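Local coordinates for zinc uptake regulation protein (Escherichia coli, PDB 4MTE), which represses zinc-uptake genes such as the znuACB operon by binding their operator DNA when loaded with zinc, at residues Glu14-Cys17 with Ala18-Val22. Numbering follows the deposited sequence.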
loop_
_atom_site.group_PDB
_atom_site.type_symbol
_atom_site.label_atom_id
_atom_site.label_comp_id
_atom_site.label_asym_id
_atom_site.label_seq_id
_atom_site.Cartn_x
_atom_site.Cartn_y
_atom_site.Cartn_z
ATOM N N GLU D 14 -22.551 31.034 -10.545
ATOM C CA GLU D 14 -23.785 31.262 -9.798
ATOM C C GLU D 14 -24.948 31.560 -10.739
ATOM O O GLU D 14 -26.004 30.917 -10.678
ATOM C CB GLU D 14 -23.603 32.425 -8.819
ATOM C CG GLU D 14 -22.676 32.114 -7.655
ATOM C CD GLU D 14 -22.141 33.361 -6.980
ATOM O OE1 GLU D 14 -22.956 34.193 -6.527
ATOM O OE2 GLU D 14 -20.903 33.511 -6.904
ATOM N N LYS D 15 -24.750 32.530 -11.623
ATOM C CA LYS D 15 -25.829 32.948 -12.509
ATOM C C LYS D 15 -26.205 31.839 -13.503
ATOM O O LYS D 15 -27.384 31.632 -13.798
ATOM C CB LYS D 15 -25.460 34.256 -13.214
ATOM C CG LYS D 15 -25.136 34.144 -14.687
ATOM C CD LYS D 15 -24.639 35.485 -15.195
ATOM C CE LYS D 15 -24.380 35.478 -16.686
ATOM N NZ LYS D 15 -23.713 36.737 -17.111
ATOM N N ILE D 16 -25.210 31.105 -13.993
ATOM C CA ILE D 16 -25.473 29.989 -14.903
ATOM C C ILE D 16 -26.281 28.901 -14.200
ATOM O O ILE D 16 -27.213 28.346 -14.777
ATOM C CB ILE D 16 -24.168 29.390 -15.491
ATOM C CG1 ILE D 16 -23.615 30.317 -16.576
ATOM C CG2 ILE D 16 -24.415 27.996 -16.095
ATOM C CD1 ILE D 16 -22.257 29.907 -17.124
ATOM N N CYS D 17 -25.927 28.592 -12.958
ATOM C CA CYS D 17 -26.703 27.625 -12.191
ATOM C C CYS D 17 -28.123 28.137 -11.975
ATOM O O CYS D 17 -29.083 27.375 -12.062
ATOM C CB CYS D 17 -26.033 27.328 -10.852
ATOM S SG CYS D 17 -24.556 26.307 -11.009
ATOM N N ALA D 18 -28.256 29.430 -11.697
ATOM C CA ALA D 18 -29.578 30.038 -11.579
ATOM C C ALA D 18 -30.376 29.866 -12.872
ATOM O O ALA D 18 -31.565 29.552 -12.838
ATOM C CB ALA D 18 -29.461 31.514 -11.219
ATOM N N GLN D 19 -29.720 30.072 -14.010
ATOM C CA GLN D 19 -30.373 29.914 -15.309
ATOM C C GLN D 19 -30.826 28.479 -15.587
ATOM O O GLN D 19 -31.831 28.260 -16.264
ATOM C CB GLN D 19 -29.445 30.395 -16.430
ATOM C CG GLN D 19 -29.281 31.910 -16.482
ATOM C CD GLN D 19 -28.290 32.368 -17.535
ATOM O OE1 GLN D 19 -27.282 31.710 -17.781
ATOM N NE2 GLN D 19 -28.573 33.505 -18.161
ATOM N N ARG D 20 -30.090 27.503 -15.064
ATOM C CA ARG D 20 -30.377 26.096 -15.329
ATOM C C ARG D 20 -31.294 25.481 -14.279
ATOM O O ARG D 20 -31.657 24.309 -14.382
ATOM C CB ARG D 20 -29.079 25.295 -15.371
ATOM C CG ARG D 20 -28.146 25.656 -16.505
ATOM C CD ARG D 20 -26.815 24.958 -16.314
ATOM N NE ARG D 20 -25.904 25.167 -17.433
ATOM C CZ ARG D 20 -24.603 24.900 -17.397
ATOM N NH1 ARG D 20 -24.048 24.417 -16.293
ATOM N NH2 ARG D 20 -23.853 25.124 -18.465
ATOM N N ASN D 21 -31.668 26.272 -13.277
ATOM C CA ASN D 21 -32.445 25.770 -12.148
ATOM C C ASN D 21 -31.769 24.573 -11.483
ATOM O O ASN D 21 -32.405 23.553 -11.218
ATOM C CB ASN D 21 -33.869 25.407 -12.583
ATOM C CG ASN D 21 -34.687 26.622 -12.976
ATOM O OD1 ASN D 21 -34.607 27.671 -12.336
ATOM N ND2 ASN D 21 -35.478 26.488 -14.034
ATOM N N VAL D 22 -30.469 24.706 -11.239
ATOM C CA VAL D 22 -29.731 23.762 -10.410
ATOM C C VAL D 22 -29.184 24.528 -9.213
ATOM O O VAL D 22 -28.964 25.737 -9.294
ATOM C CB VAL D 22 -28.588 23.075 -11.186
ATOM C CG1 VAL D 22 -29.156 22.261 -12.347
ATOM C CG2 VAL D 22 -27.571 24.101 -11.683
#
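Cys17 and Val22 meet where helix 6-20, the first helix of this Fur-family winged-helix repressor, unwinds through a Schellman motif. Asn21 takes positive phi (55°) and swings the chain back, and Val22 N then reaches Cys17 O at 3.1 Å in a nearly straight bond. The same carbonyl oxygen receives a weak second bond from Arg20 N. Upstream the ordinary helical pattern still holds, with Ala18 N to Glu14 O at 2.9 Å and Gln19 N to Lys15 O at 2.8 Å; the Arg20 N to Ile16 O bond, 3.0 Å, is less straight, with an N-H...O angle of 136°.

The tight side faces the rest of the fold, helix 60-72 and the neighbouring loops. Cys17 is buried, and the CG2 methyl of Val22 sits against it, 3.7 Å from Cys17 CB and 3.8 Å from Cys17 SG. Its placing between the backbone N and the carbonyl carbon of Val22 (chi1, measured to CG1, is -62°) brings that methyl to Cys17. Phe69 of helix 60-72 touches both side chains, and Leu24 and Phe75 also reach Cys17, tying the helix end to the rest of the fold.

The outer side is looser. Lys15, Ala18 and Gln19 are exposed; Gln19 crosses Ile16 with OE1 no nearer than 4.1 Å to CG1, a marginal contact. Between the two sides, the side chains of Ile16 and Arg20 run side by side, the arginine extended from CG to NE, while Arg20 NH1 hydrogen-bonds Gln73 OE1, which helps fix the guanidinium. One of its flat faces is covered by the Ile16 CG2 methyl, which lies over the centre of the group, 3.4 Å from Arg20 CZ.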